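PDB 6MVF: beta-galactosidase/beta-glucuronidase from Faecalibacterium prausnitzii L2-6, which binds flavin mononucleotide and, as a family 2 glycoside hydrolase, probably cleaves terminal beta-linked sugars such as glucuronides from their conjugates. Local coordinates for residues T608-G613 with M639-T644; Q604-L609 with V616-A621; R564-Y569 with G585-Q590; L631-N636 with L651-T656; L327-I332 with A573-D578. One frame throughout, in Å; residues are numbered along the deposited sequence.

In the fold
Contacts 1, 2 and 4 belong to one C-terminal sheet. Contacts 1 and 2 share strand 606-611, with Thr608 and Leu609 in both. Contacts 1 and 4 share strand 635-641, and Asn612 bonds to Asp632 between them. Contact 2 lies at the surface and pairs threonine hydroxyls. Contacts 1 and 4 are partly buried; the first adds apolar packing to the backbone ladder, the second side-chain hydrogen bonds of Asn636 and a salt bridge. Contact 3 is buried and built on charge and water. It meets contact 4 where Ala589 and Gln590 bond to Glu652. Contact 5 is partly buried and has no hydrogen bond across it. It shares helix 566-575 with contact 3.

Contact 1 of 5, residues T608-G613 with M639-T644; sequences TLYCNG and MAVADT
Met639 O takes the N-H of Tyr610, with 2.7 Å from that N to the O. The bond is somewhat bent, 146° at the hydrogen. The same oxygen meets the CA-H of Leu609, with CA to O 3.5 Å. Met639 N returns a bond to Tyr610 O, which makes the two residues a hydrogen-bonded antiparallel pair. Thr608 and Val641 form a second such pair, where Val641 N reaches Thr608 O at 2.8 Å. Strands 606-611 and 635-641 are thus neighbours inside the five-stranded C-terminal sheet, in the DUF4982 region. The Tyr610 and Met639 side chains run alongside each other. The methionine chain bends at its last torsion (chi3 67°), which brings its CE to 3.7 Å from Tyr610 CD1. Val641 CG2 comes to the edge of the ring, 3.8 Å from Tyr610 CE1. An alanine in place of Tyr610 would probably open a gap beside Met639 CE and Val641 CG2, which would lose the ring edge they pack against. On the other face, Leu609 CD1 touches Ala640 CB. Met639 packs on Pro241 of the second subunit. The backbone supplies the hydrogen bonds between the strands, and side chains add apolar contact on both faces.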
# COMPACT_ATOMS: atom_id res chain seq x y z
N THR A 608 -35.66 -8.84 23.85
CA THR A 608 -35.81 -9.85 24.89
C THR A 608 -34.52 -9.88 25.69
O THR A 608 -33.44 -9.99 25.11
CB THR A 608 -36.11 -11.23 24.32
OG1 THR A 608 -37.46 -11.27 23.86
CG2 THR A 608 -35.94 -12.30 25.37
N LEU A 609 -34.64 -9.76 27.02
CA LEU A 609 -33.49 -9.77 27.91
C LEU A 609 -33.33 -11.13 28.59
O LEU A 609 -34.32 -11.75 28.99
CB LEU A 609 -33.62 -8.68 28.98
CG LEU A 609 -32.32 -8.47 29.76
CD1 LEU A 609 -31.14 -8.09 28.81
CD2 LEU A 609 -32.52 -7.43 30.86
N TYR A 610 -32.09 -11.57 28.72
CA TYR A 610 -31.79 -12.82 29.41
C TYR A 610 -30.78 -12.57 30.52
O TYR A 610 -29.87 -11.75 30.39
CB TYR A 610 -31.22 -13.87 28.46
CG TYR A 610 -32.19 -14.36 27.43
CD1 TYR A 610 -32.21 -13.80 26.15
CD2 TYR A 610 -33.07 -15.39 27.72
CE1 TYR A 610 -33.09 -14.25 25.19
CE2 TYR A 610 -33.96 -15.85 26.76
CZ TYR A 610 -33.97 -15.27 25.50
OH TYR A 610 -34.84 -15.74 24.57
N CYS A 611 -30.94 -13.32 31.61
CA CYS A 611 -30.05 -13.26 32.76
C CYS A 611 -29.62 -14.68 33.11
O CYS A 611 -30.44 -15.49 33.56
CB CYS A 611 -30.74 -12.60 33.95
SG CYS A 611 -29.60 -12.12 35.25
N ASN A 612 -28.34 -14.99 32.87
CA ASN A 612 -27.80 -16.35 32.99
C ASN A 612 -28.68 -17.37 32.27
O ASN A 612 -29.00 -18.44 32.80
CB ASN A 612 -27.60 -16.73 34.46
CG ASN A 612 -26.50 -15.92 35.12
OD1 ASN A 612 -25.55 -15.49 34.45
ND2 ASN A 612 -26.63 -15.69 36.43
N GLY A 613 -29.09 -17.01 31.05
CA GLY A 613 -29.87 -17.87 30.19
C GLY A 613 -31.36 -17.90 30.45
O GLY A 613 -32.11 -18.43 29.62
N MET A 639 -27.86 -10.80 28.42
CA MET A 639 -27.90 -10.87 26.97
C MET A 639 -29.20 -10.28 26.47
O MET A 639 -30.29 -10.73 26.86
CB MET A 639 -27.75 -12.32 26.48
CG MET A 639 -27.75 -12.38 24.96
SD MET A 639 -27.45 -14.01 24.33
CE MET A 639 -28.92 -14.90 24.85
N ALA A 640 -29.10 -9.27 25.61
CA ALA A 640 -30.26 -8.65 24.98
C ALA A 640 -30.31 -9.08 23.53
O ALA A 640 -29.33 -8.94 22.79
CB ALA A 640 -30.21 -7.13 25.11
N VAL A 641 -31.45 -9.65 23.13
CA VAL A 641 -31.69 -10.16 21.79
C VAL A 641 -32.70 -9.24 21.12
O VAL A 641 -33.88 -9.21 21.50
CB VAL A 641 -32.20 -11.61 21.81
CG1 VAL A 641 -32.53 -12.07 20.41
CG2 VAL A 641 -31.17 -12.52 22.45
N ALA A 642 -32.25 -8.46 20.15
CA ALA A 642 -33.17 -7.70 19.33
C ALA A 642 -33.58 -8.60 18.18
O ALA A 642 -33.96 -9.75 18.42
CB ALA A 642 -32.54 -6.38 18.87
N ASP A 643 -33.48 -8.14 16.94
CA ASP A 643 -33.93 -9.02 15.87
C ASP A 643 -32.76 -9.84 15.35
O ASP A 643 -32.61 -11.02 15.69
CB ASP A 643 -34.61 -8.23 14.76
CG ASP A 643 -35.14 -9.11 13.64
OD1 ASP A 643 -35.37 -8.60 12.52
OD2 ASP A 643 -35.30 -10.33 13.89
N THR A 644 -31.90 -9.23 14.54
CA THR A 644 -30.72 -9.91 14.01
C THR A 644 -29.46 -9.59 14.79
O THR A 644 -28.37 -10.00 14.37
CB THR A 644 -30.52 -9.54 12.54
OG1 THR A 644 -30.56 -8.10 12.39
CG2 THR A 644 -31.60 -10.19 11.68

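Contact 2 of 5, residues Q604-L609 with V616-A621; sequences QDTVTL and VGTQTA
Strands 606-609 and 616-620 run antiparallel, 171° between their directions and 4.8 Å apart at the closest approach of their axes. Val607 and Gln619 form a hydrogen-bonded pair, with N to O 3.0 Å each way. Leu609 N bonds to Gly617 O, and Val616 N to Leu609 O at 2.8 Å. Beyond the strand ends, Ala621 N bonds to Asp605 O. One face carries four threonines in two non-hydrogen-bonded pairs. Thr608 OG1 and Thr618 OG1 are 2.7 Å apart and hydrogen-bonded. Thr606 OG1 and Thr620 OG1 form a similar bond at 3.1 Å. In all four residues OG1 sits beside the backbone N and opposite the carbonyl carbon (chi1 -61° in Thr606), which turns the hydroxyls of each pair toward one another. The methyls add a diagonal contact, with Thr606 CG2 3.7 Å from Thr618 CG2. Thr618 OG1 also bonds to Glu615. On the other face Val607 packs on Phe625, and Leu609 on Phe627. Near the turn, Leu609 CB lies 4.2 Å from Val616 CB. The threonine face is the more exposed, while Val607 and Leu609 are buried. Strands 606-611 and 614-620 form a beta hairpin, and 614-620 is an outermost strand of the C-terminal sheet within the chain.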
# COMPACT_ATOMS: atom_id res chain seq x y z
N GLN A 604 -34.15 -1.55 16.85
CA GLN A 604 -35.23 -2.50 16.73
C GLN A 604 -36.32 -2.13 17.73
O GLN A 604 -36.09 -1.38 18.68
CB GLN A 604 -34.74 -3.92 16.99
CG GLN A 604 -33.42 -4.21 16.34
CD GLN A 604 -33.50 -4.26 14.82
OE1 GLN A 604 -33.58 -5.33 14.23
NE2 GLN A 604 -33.44 -3.10 14.19
N ASP A 605 -37.51 -2.68 17.53
CA ASP A 605 -38.61 -2.33 18.41
C ASP A 605 -38.94 -3.40 19.44
O ASP A 605 -39.76 -3.16 20.33
CB ASP A 605 -39.86 -2.01 17.58
CG ASP A 605 -39.65 -0.83 16.66
OD1 ASP A 605 -39.00 0.16 17.10
OD2 ASP A 605 -40.13 -0.90 15.50
N THR A 606 -38.32 -4.57 19.36
CA THR A 606 -38.59 -5.63 20.32
C THR A 606 -37.28 -6.18 20.83
O THR A 606 -36.41 -6.54 20.03
CB THR A 606 -39.45 -6.73 19.72
OG1 THR A 606 -40.71 -6.17 19.30
CG2 THR A 606 -39.71 -7.82 20.76
N VAL A 607 -37.14 -6.22 22.15
CA VAL A 607 -35.94 -6.66 22.84
C VAL A 607 -36.37 -7.71 23.84
O VAL A 607 -37.35 -7.52 24.57
CB VAL A 607 -35.21 -5.49 23.54
CG1 VAL A 607 -34.17 -6.00 24.56
CG2 VAL A 607 -34.56 -4.56 22.51
N THR A 608 -35.66 -8.84 23.85
CA THR A 608 -35.81 -9.85 24.89
C THR A 608 -34.52 -9.88 25.69
O THR A 608 -33.44 -9.99 25.11
CB THR A 608 -36.11 -11.23 24.32
OG1 THR A 608 -37.46 -11.27 23.86
CG2 THR A 608 -35.94 -12.30 25.37
N LEU A 609 -34.64 -9.76 27.02
CA LEU A 609 -33.49 -9.77 27.91
C LEU A 609 -33.33 -11.13 28.59
O LEU A 609 -34.32 -11.75 28.99
CB LEU A 609 -33.62 -8.68 28.98
CG LEU A 609 -32.32 -8.47 29.76
CD1 LEU A 609 -31.14 -8.09 28.81
CD2 LEU A 609 -32.52 -7.43 30.86
N VAL A 616 -35.69 -12.74 31.18
CA VAL A 616 -36.21 -11.76 32.12
C VAL A 616 -37.52 -11.17 31.62
O VAL A 616 -38.47 -11.03 32.39
CB VAL A 616 -35.15 -10.67 32.37
CG1 VAL A 616 -35.73 -9.56 33.24
CG2 VAL A 616 -33.91 -11.28 33.00
N GLY A 617 -37.59 -10.84 30.33
CA GLY A 617 -38.83 -10.37 29.74
C GLY A 617 -38.62 -9.91 28.32
O GLY A 617 -37.50 -9.75 27.84
N THR A 618 -39.75 -9.69 27.65
CA THR A 618 -39.77 -9.14 26.30
C THR A 618 -40.56 -7.84 26.30
O THR A 618 -41.66 -7.79 26.85
CB THR A 618 -40.39 -10.13 25.32
OG1 THR A 618 -39.64 -11.35 25.37
CG2 THR A 618 -40.36 -9.59 23.89
N GLN A 619 -40.00 -6.80 25.70
CA GLN A 619 -40.68 -5.53 25.58
C GLN A 619 -40.69 -5.06 24.13
O GLN A 619 -39.73 -5.29 23.38
CB GLN A 619 -40.02 -4.46 26.44
CG GLN A 619 -40.51 -4.43 27.86
CD GLN A 619 -39.70 -3.47 28.69
OE1 GLN A 619 -39.52 -2.31 28.32
NE2 GLN A 619 -39.15 -3.96 29.81
N THR A 620 -41.78 -4.41 23.75
CA THR A 620 -41.87 -3.67 22.50
C THR A 620 -41.97 -2.20 22.85
O THR A 620 -42.85 -1.80 23.62
CB THR A 620 -43.07 -4.13 21.65
OG1 THR A 620 -42.94 -5.53 21.35
CG2 THR A 620 -43.16 -3.32 20.34
N ALA A 621 -41.06 -1.41 22.31
CA ALA A 621 -40.92 -0.02 22.73
C ALA A 621 -40.19 0.73 21.63
O ALA A 621 -39.65 0.14 20.70
CB ALA A 621 -40.18 0.09 24.06

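Contact 3 of 5, residues R564-Y569 with G585-Q590; sequences RKDSFY and GRRHAQ
Asp566 and Arg587 lie alongside each other with their side chains running in opposing senses. Their carboxylate and guanidinium planes are turned 46° apart. They meet as a salt bridge, with Asp566 OD1 3.6 Å from Arg587 NH2, and the approach to the guanidinium is oblique. The arginine chain bends at chi3 (-74°), which carries NH2 back to the start of segment 564-569. There the same NH2 makes a weak bond to Arg564 O, 3.4 Å long. Arg587 NH2 has a stronger partner outside, a salt bridge to Glu507. The other carboxylate oxygen faces the backbone of the loop. Asp566 OD2 accepts the N-H of Gly585 at 2.7 Å, on its syn side and 29° out of the carboxylate plane. Gly585 opens a type I beta turn that ends at His588. The contact thus ties helix 566-575 of the TIM barrel domain to the loop leading into strand 590-592 of the C-terminal sheet. Two waters fill in between the carboxylate and the turn. Water 1 donates to Asp566 OD1 at 3.0 Å and accepts from N and NE of Arg586. Water 2 donates to Asp566 OD2 and accepts from Arg587 N at 3.0 Å. Arg586 sends its guanidinium onward to a salt bridge with Glu223 of the second subunit. Arg587 packs on Val228 of that subunit.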
# COMPACT_ATOMS: atom_id res chain seq x y z
N ARG A 564 -17.05 4.91 23.81
CA ARG A 564 -18.37 5.45 23.58
C ARG A 564 -19.18 5.38 24.86
O ARG A 564 -19.39 4.28 25.41
CB ARG A 564 -19.05 4.67 22.46
CG ARG A 564 -18.37 4.81 21.12
CD ARG A 564 -18.61 3.58 20.25
NE ARG A 564 -18.07 3.75 18.91
CZ ARG A 564 -16.76 3.72 18.63
NH1 ARG A 564 -15.87 3.52 19.60
NH2 ARG A 564 -16.35 3.91 17.37
N LYS A 565 -19.63 6.53 25.34
CA LYS A 565 -20.45 6.53 26.54
C LYS A 565 -21.84 6.00 26.20
O LYS A 565 -22.20 5.81 25.04
CB LYS A 565 -20.51 7.93 27.13
CG LYS A 565 -19.15 8.50 27.46
CD LYS A 565 -19.30 9.90 27.98
CE LYS A 565 -17.97 10.59 28.00
NZ LYS A 565 -18.18 12.02 28.33
N ASP A 566 -22.63 5.74 27.24
CA ASP A 566 -23.96 5.19 27.00
C ASP A 566 -24.84 6.19 26.25
O ASP A 566 -25.74 5.79 25.50
CB ASP A 566 -24.61 4.76 28.33
CG ASP A 566 -24.03 3.41 28.87
OD1 ASP A 566 -23.30 2.67 28.14
OD2 ASP A 566 -24.34 3.10 30.04
N SER A 567 -24.56 7.49 26.40
CA SER A 567 -25.28 8.52 25.65
C SER A 567 -25.09 8.37 24.16
O SER A 567 -25.98 8.73 23.38
CB SER A 567 -24.81 9.92 26.06
OG SER A 567 -25.32 10.28 27.32
N PHE A 568 -23.91 7.89 23.74
CA PHE A 568 -23.65 7.66 22.33
C PHE A 568 -24.68 6.71 21.73
O PHE A 568 -25.22 6.97 20.66
CB PHE A 568 -22.23 7.13 22.19
CG PHE A 568 -21.90 6.59 20.83
CD1 PHE A 568 -22.25 5.28 20.48
CD2 PHE A 568 -21.19 7.37 19.92
CE1 PHE A 568 -21.94 4.79 19.23
CE2 PHE A 568 -20.86 6.88 18.67
CZ PHE A 568 -21.23 5.60 18.32
N TYR A 569 -24.99 5.61 22.44
CA TYR A 569 -25.88 4.58 21.91
C TYR A 569 -27.34 4.99 21.96
O TYR A 569 -28.15 4.43 21.21
CB TYR A 569 -25.66 3.27 22.67
CG TYR A 569 -24.28 2.69 22.44
CD1 TYR A 569 -24.00 1.92 21.30
CD2 TYR A 569 -23.24 2.94 23.33
CE1 TYR A 569 -22.73 1.39 21.07
CE2 TYR A 569 -21.95 2.42 23.11
CZ TYR A 569 -21.71 1.66 21.98
OH TYR A 569 -20.46 1.16 21.76
N GLY A 585 -24.93 0.68 30.95
CA GLY A 585 -24.48 0.50 32.32
C GLY A 585 -23.41 -0.54 32.55
O GLY A 585 -23.25 -0.97 33.70
N ARG A 586 -22.65 -0.94 31.52
CA ARG A 586 -21.62 -1.95 31.71
C ARG A 586 -20.56 -1.50 32.73
O ARG A 586 -19.99 -2.35 33.44
CB ARG A 586 -20.96 -2.30 30.37
CG ARG A 586 -20.00 -1.22 29.94
CD ARG A 586 -19.29 -1.48 28.66
NE ARG A 586 -20.16 -1.62 27.50
CZ ARG A 586 -19.69 -1.73 26.27
NH1 ARG A 586 -18.37 -1.69 26.07
NH2 ARG A 586 -20.51 -1.89 25.24
N ARG A 587 -20.29 -0.19 32.83
CA ARG A 587 -19.35 0.33 33.82
C ARG A 587 -19.98 0.45 35.20
O ARG A 587 -19.25 0.59 36.19
CB ARG A 587 -18.78 1.67 33.35
CG ARG A 587 -17.80 1.51 32.19
CD ARG A 587 -17.49 2.80 31.44
NE ARG A 587 -18.58 3.23 30.58
CZ ARG A 587 -18.78 2.83 29.33
NH1 ARG A 587 -17.94 1.98 28.73
NH2 ARG A 587 -19.83 3.29 28.66
N HIS A 588 -21.31 0.36 35.31
CA HIS A 588 -21.96 0.10 36.59
C HIS A 588 -21.89 -1.41 36.86
O HIS A 588 -22.89 -2.12 36.91
CB HIS A 588 -23.40 0.63 36.58
CG HIS A 588 -24.06 0.67 37.93
ND1 HIS A 588 -25.21 1.38 38.16
CD2 HIS A 588 -23.73 0.07 39.10
CE1 HIS A 588 -25.57 1.23 39.43
NE2 HIS A 588 -24.69 0.44 40.02
N ALA A 589 -20.64 -1.88 37.00
CA ALA A 589 -20.35 -3.31 36.98
C ALA A 589 -20.91 -4.04 38.20
O ALA A 589 -21.41 -5.17 38.08
CB ALA A 589 -18.85 -3.53 36.87
N GLN A 590 -20.84 -3.44 39.37
CA GLN A 590 -21.30 -4.07 40.61
C GLN A 590 -22.60 -3.40 41.06
O GLN A 590 -22.62 -2.20 41.33
CB GLN A 590 -20.21 -3.97 41.68
CG GLN A 590 -19.05 -4.93 41.44
CD GLN A 590 -17.79 -4.52 42.19
OE1 GLN A 590 -17.69 -3.40 42.65
NE2 GLN A 590 -16.83 -5.44 42.30
O HOH W 1 -22.75 -0.26 28.70
O HOH W 2 -21.79 2.18 31.77

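Contact 4 of 5, residues L631-N636 with L651-T656; sequences LDEGFN and LEKVET
Asn636 N bonds to Leu651 O at 2.7 Å, and Leu651 N returns a bond to Asn636 O at 2.9 Å. Lys653 N reaches Gly634 O at 3.0 Å and continues the ladder. The side chain of Asn636 folds back on its own segment. Its OD1 accepts the N-H of Asp632 at 2.7 Å, and its ND2 gives a straighter bond, 160° at the hydrogen, to Asp632 O. That acceptor lies in the amide plane. Together the two bonds fix the rotation of the amide. A leucine in place of Asn636 would probably leave Asp632 N and O without these mates and set the bend at 632-634 free to shift. Asp632 is held at its carboxylate by Asn612 and Lys614. Lys653 stretches out past the bend, with all four torsions extended, and its NZ comes to 3.5 Å from Glu633 OE1 in a salt bridge. Along the way its CB passes Asp632 O and packs against Leu631 CB. On the face away from Asn636 and Leu651, Glu652 CG lies over the ring of Phe635. It sits 4.1 Å from the ring centroid, a CH-pi contact, and the carboxylate stacks at 23° to the ring plane. Glu652 OE1 then bridges to Arg229 of the second subunit, where Phe635 also packs. The Asn636 side chain thus holds the bend, while the Glu633-Lys653 bridge probably adds electrostatic hold to the hairpin and Glu652 to the subunit interface.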
# COMPACT_ATOMS: atom_id res chain seq x y z
N LEU A 631 -30.90 -10.01 39.82
CA LEU A 631 -29.63 -10.67 39.58
C LEU A 631 -29.48 -11.87 40.51
O LEU A 631 -29.91 -11.84 41.66
CB LEU A 631 -28.49 -9.68 39.80
CG LEU A 631 -28.45 -8.46 38.88
CD1 LEU A 631 -27.36 -7.54 39.33
CD2 LEU A 631 -28.23 -8.85 37.41
N ASP A 632 -28.90 -12.94 39.97
CA ASP A 632 -28.43 -14.05 40.78
C ASP A 632 -27.23 -13.62 41.62
O ASP A 632 -26.52 -12.67 41.30
CB ASP A 632 -28.01 -15.23 39.91
CG ASP A 632 -29.17 -15.83 39.17
OD1 ASP A 632 -30.32 -15.58 39.58
OD2 ASP A 632 -28.91 -16.57 38.18
N GLU A 633 -27.02 -14.34 42.71
CA GLU A 633 -25.83 -14.10 43.52
C GLU A 633 -24.60 -14.40 42.68
O GLU A 633 -24.58 -15.36 41.92
CB GLU A 633 -25.86 -14.96 44.79
CG GLU A 633 -25.64 -14.18 46.08
CD GLU A 633 -26.74 -13.16 46.38
OE1 GLU A 633 -27.89 -13.37 45.92
OE2 GLU A 633 -26.47 -12.15 47.07
N GLY A 634 -23.60 -13.54 42.79
CA GLY A 634 -22.40 -13.71 41.99
C GLY A 634 -22.47 -12.97 40.67
O GLY A 634 -23.04 -11.88 40.59
N PHE A 635 -21.90 -13.57 39.62
CA PHE A 635 -21.81 -12.93 38.31
C PHE A 635 -23.01 -13.31 37.45
O PHE A 635 -23.57 -14.40 37.57
CB PHE A 635 -20.50 -13.32 37.62
CG PHE A 635 -19.31 -12.66 38.21
CD1 PHE A 635 -19.07 -11.31 37.99
CD2 PHE A 635 -18.42 -13.38 39.01
CE1 PHE A 635 -17.98 -10.68 38.55
CE2 PHE A 635 -17.33 -12.76 39.58
CZ PHE A 635 -17.10 -11.41 39.35
N ASN A 636 -23.40 -12.37 36.58
CA ASN A 636 -24.61 -12.51 35.77
C ASN A 636 -24.29 -12.16 34.34
O ASN A 636 -23.76 -11.08 34.07
CB ASN A 636 -25.73 -11.59 36.27
CG ASN A 636 -26.21 -11.94 37.67
OD1 ASN A 636 -27.20 -12.64 37.85
ND2 ASN A 636 -25.49 -11.44 38.67
N LEU A 651 -22.51 -8.60 34.76
CA LEU A 651 -22.70 -7.80 35.95
C LEU A 651 -22.48 -8.68 37.17
O LEU A 651 -22.55 -9.91 37.09
CB LEU A 651 -24.10 -7.18 35.98
CG LEU A 651 -24.38 -6.12 34.89
CD1 LEU A 651 -25.72 -5.46 35.09
CD2 LEU A 651 -23.27 -5.06 34.78
N GLU A 652 -22.15 -8.03 38.29
CA GLU A 652 -21.96 -8.71 39.57
C GLU A 652 -22.97 -8.17 40.57
O GLU A 652 -23.03 -6.96 40.80
CB GLU A 652 -20.53 -8.52 40.09
CG GLU A 652 -20.18 -9.44 41.28
CD GLU A 652 -18.83 -9.11 41.94
OE1 GLU A 652 -18.18 -8.12 41.53
OE2 GLU A 652 -18.43 -9.84 42.90
N LYS A 653 -23.76 -9.07 41.16
CA LYS A 653 -24.53 -8.71 42.34
C LYS A 653 -23.62 -8.52 43.54
O LYS A 653 -22.74 -9.35 43.81
CB LYS A 653 -25.60 -9.76 42.64
CG LYS A 653 -26.58 -9.30 43.73
CD LYS A 653 -27.69 -10.28 44.01
CE LYS A 653 -28.50 -9.80 45.20
NZ LYS A 653 -29.81 -10.47 45.31
N VAL A 654 -23.81 -7.43 44.26
CA VAL A 654 -23.02 -7.12 45.45
C VAL A 654 -23.95 -6.60 46.54
O VAL A 654 -25.09 -6.20 46.28
CB VAL A 654 -21.89 -6.09 45.17
CG1 VAL A 654 -20.83 -6.70 44.29
CG2 VAL A 654 -22.45 -4.84 44.52
N GLU A 655 -23.45 -6.63 47.77
CA GLU A 655 -24.25 -6.17 48.90
C GLU A 655 -24.27 -4.66 48.98
O GLU A 655 -25.32 -4.05 49.17
CB GLU A 655 -23.72 -6.79 50.20
CG GLU A 655 -24.56 -6.50 51.43
CD GLU A 655 -25.96 -7.12 51.35
OE1 GLU A 655 -26.24 -7.92 50.43
OE2 GLU A 655 -26.79 -6.79 52.23
N THR A 656 -23.10 -4.03 48.85
CA THR A 656 -23.00 -2.58 48.82
C THR A 656 -22.06 -2.18 47.69
O THR A 656 -20.97 -2.75 47.55
CB THR A 656 -22.49 -2.01 50.15
OG1 THR A 656 -21.06 -2.05 50.19
CG2 THR A 656 -23.02 -2.82 51.31

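Contact 5 of 5, residues L327-I332 with A573-D578; sequences LGANTI and AYWAKD
Gly328 and Ala576 face each other with their CA atoms 4.2 Å apart. Each is the first residue to leave its helix. Gly328 ends helix 314-327 in a Schellman motif, with positive phi (95°), just before strand 331-334 of the TIM barrel. Ala576 follows helix 566-575 in the same domain. The tight part lies where these two helix ends meet. A side chain at Gly328 would run into Trp575 CB and Ala576 N, and the positive phi would press it against the preceding carbonyl. Trp575 CG is anti to its own carbonyl carbon (chi1 -64°); with a small chi2 (-13°) this puts the six-membered ring against 327-329. Ring atom CZ3 touches Leu327 CD2 at 3.8 Å and Ala329 CB at the same distance. Its neighbour CE3 lies 3.6 Å from Ala329 N. These approaches are oblique to the ring. Leu327 is buried and also packs on Phe568 and Tyr571, and Trp575 meets the ring of Tyr571 and packs on Arg297. No hydrogen bond crosses the two segments; the contact rests on van der Waals packing of the indole against side chains and backbone. The looser side follows Ala576. Its CB lies 4.0 Å from Leu327 O, and beyond it Lys577 and Asp578 are exposed to solvent and make no contact with 327-332. Back at the tight end, the carbonyl oxygen of Gly328 lies 3.3 Å from Trp575 CB.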
# COMPACT_ATOMS: atom_id res chain seq x y z
N LEU A 327 -22.38 6.96 14.29
CA LEU A 327 -23.40 7.43 15.21
C LEU A 327 -24.74 7.64 14.51
O LEU A 327 -25.80 7.48 15.13
CB LEU A 327 -22.91 8.72 15.88
CG LEU A 327 -23.85 9.38 16.88
CD1 LEU A 327 -24.06 8.47 18.09
CD2 LEU A 327 -23.33 10.73 17.29
N GLY A 328 -24.72 7.98 13.23
CA GLY A 328 -25.94 8.30 12.53
C GLY A 328 -26.26 9.78 12.48
O GLY A 328 -27.37 10.13 12.09
N ALA A 329 -25.33 10.63 12.88
CA ALA A 329 -25.48 12.07 12.73
C ALA A 329 -25.42 12.49 11.26
O ALA A 329 -24.63 11.96 10.47
CB ALA A 329 -24.37 12.78 13.52
N ASN A 330 -26.25 13.46 10.88
CA ASN A 330 -26.19 14.00 9.53
C ASN A 330 -25.73 15.45 9.49
O ASN A 330 -25.65 16.03 8.41
CB ASN A 330 -27.56 13.90 8.84
CG ASN A 330 -28.64 14.67 9.58
OD1 ASN A 330 -28.37 15.33 10.59
ND2 ASN A 330 -29.86 14.60 9.08
N THR A 331 -25.43 16.05 10.64
CA THR A 331 -24.94 17.41 10.69
C THR A 331 -23.82 17.50 11.71
O THR A 331 -23.83 16.79 12.72
CB THR A 331 -26.09 18.42 11.00
OG1 THR A 331 -25.59 19.76 11.00
CG2 THR A 331 -26.75 18.12 12.34
N ILE A 332 -22.86 18.37 11.44
CA ILE A 332 -21.78 18.63 12.38
C ILE A 332 -21.59 20.13 12.49
O ILE A 332 -21.29 20.78 11.48
CB ILE A 332 -20.45 17.98 11.97
CG1 ILE A 332 -20.53 16.46 12.02
CG2 ILE A 332 -19.35 18.51 12.89
CD1 ILE A 332 -19.34 15.78 11.33
N ALA A 573 -29.20 4.52 18.43
CA ALA A 573 -30.52 3.91 18.27
C ALA A 573 -31.53 4.88 17.65
O ALA A 573 -32.41 4.46 16.89
CB ALA A 573 -31.02 3.36 19.61
N TYR A 574 -31.43 6.18 17.94
CA TYR A 574 -32.41 7.12 17.41
C TYR A 574 -32.12 7.55 15.98
O TYR A 574 -33.04 7.97 15.28
CB TYR A 574 -32.51 8.37 18.29
CG TYR A 574 -33.58 8.31 19.36
CD1 TYR A 574 -33.34 7.74 20.62
CD2 TYR A 574 -34.85 8.84 19.12
CE1 TYR A 574 -34.33 7.69 21.60
CE2 TYR A 574 -35.84 8.79 20.08
CZ TYR A 574 -35.57 8.22 21.32
OH TYR A 574 -36.58 8.19 22.26
N TRP A 575 -30.86 7.44 15.53
CA TRP A 575 -30.41 7.99 14.25
C TRP A 575 -29.94 6.94 13.26
O TRP A 575 -30.24 7.05 12.07
CB TRP A 575 -29.27 8.98 14.48
CG TRP A 575 -29.62 10.20 15.26
CD1 TRP A 575 -30.87 10.65 15.59
CD2 TRP A 575 -28.69 11.14 15.83
NE1 TRP A 575 -30.78 11.82 16.32
CE2 TRP A 575 -29.45 12.13 16.48
CE3 TRP A 575 -27.30 11.22 15.86
CZ2 TRP A 575 -28.86 13.19 17.13
CZ3 TRP A 575 -26.72 12.26 16.51
CH2 TRP A 575 -27.50 13.24 17.15
N ALA A 576 -29.16 5.94 13.71
CA ALA A 576 -28.50 5.03 12.78
C ALA A 576 -29.50 4.06 12.18
O ALA A 576 -30.52 3.73 12.78
CB ALA A 576 -27.37 4.24 13.47
N LYS A 577 -29.19 3.61 10.97
CA LYS A 577 -30.04 2.64 10.30
C LYS A 577 -29.53 1.21 10.42
O LYS A 577 -30.35 0.29 10.43
CB LYS A 577 -30.21 3.02 8.82
CG LYS A 577 -31.01 4.32 8.62
CD LYS A 577 -32.22 4.41 9.56
CE LYS A 577 -32.82 5.82 9.60
NZ LYS A 577 -33.72 6.13 8.44
N ASP A 578 -28.21 1.00 10.52
CA ASP A 578 -27.70 -0.36 10.70
C ASP A 578 -28.27 -0.91 12.00
O ASP A 578 -28.27 -0.21 13.02
CB ASP A 578 -26.17 -0.39 10.72
CG ASP A 578 -25.53 -0.19 9.33
OD1 ASP A 578 -26.26 -0.04 8.32
OD2 ASP A 578 -24.27 -0.18 9.25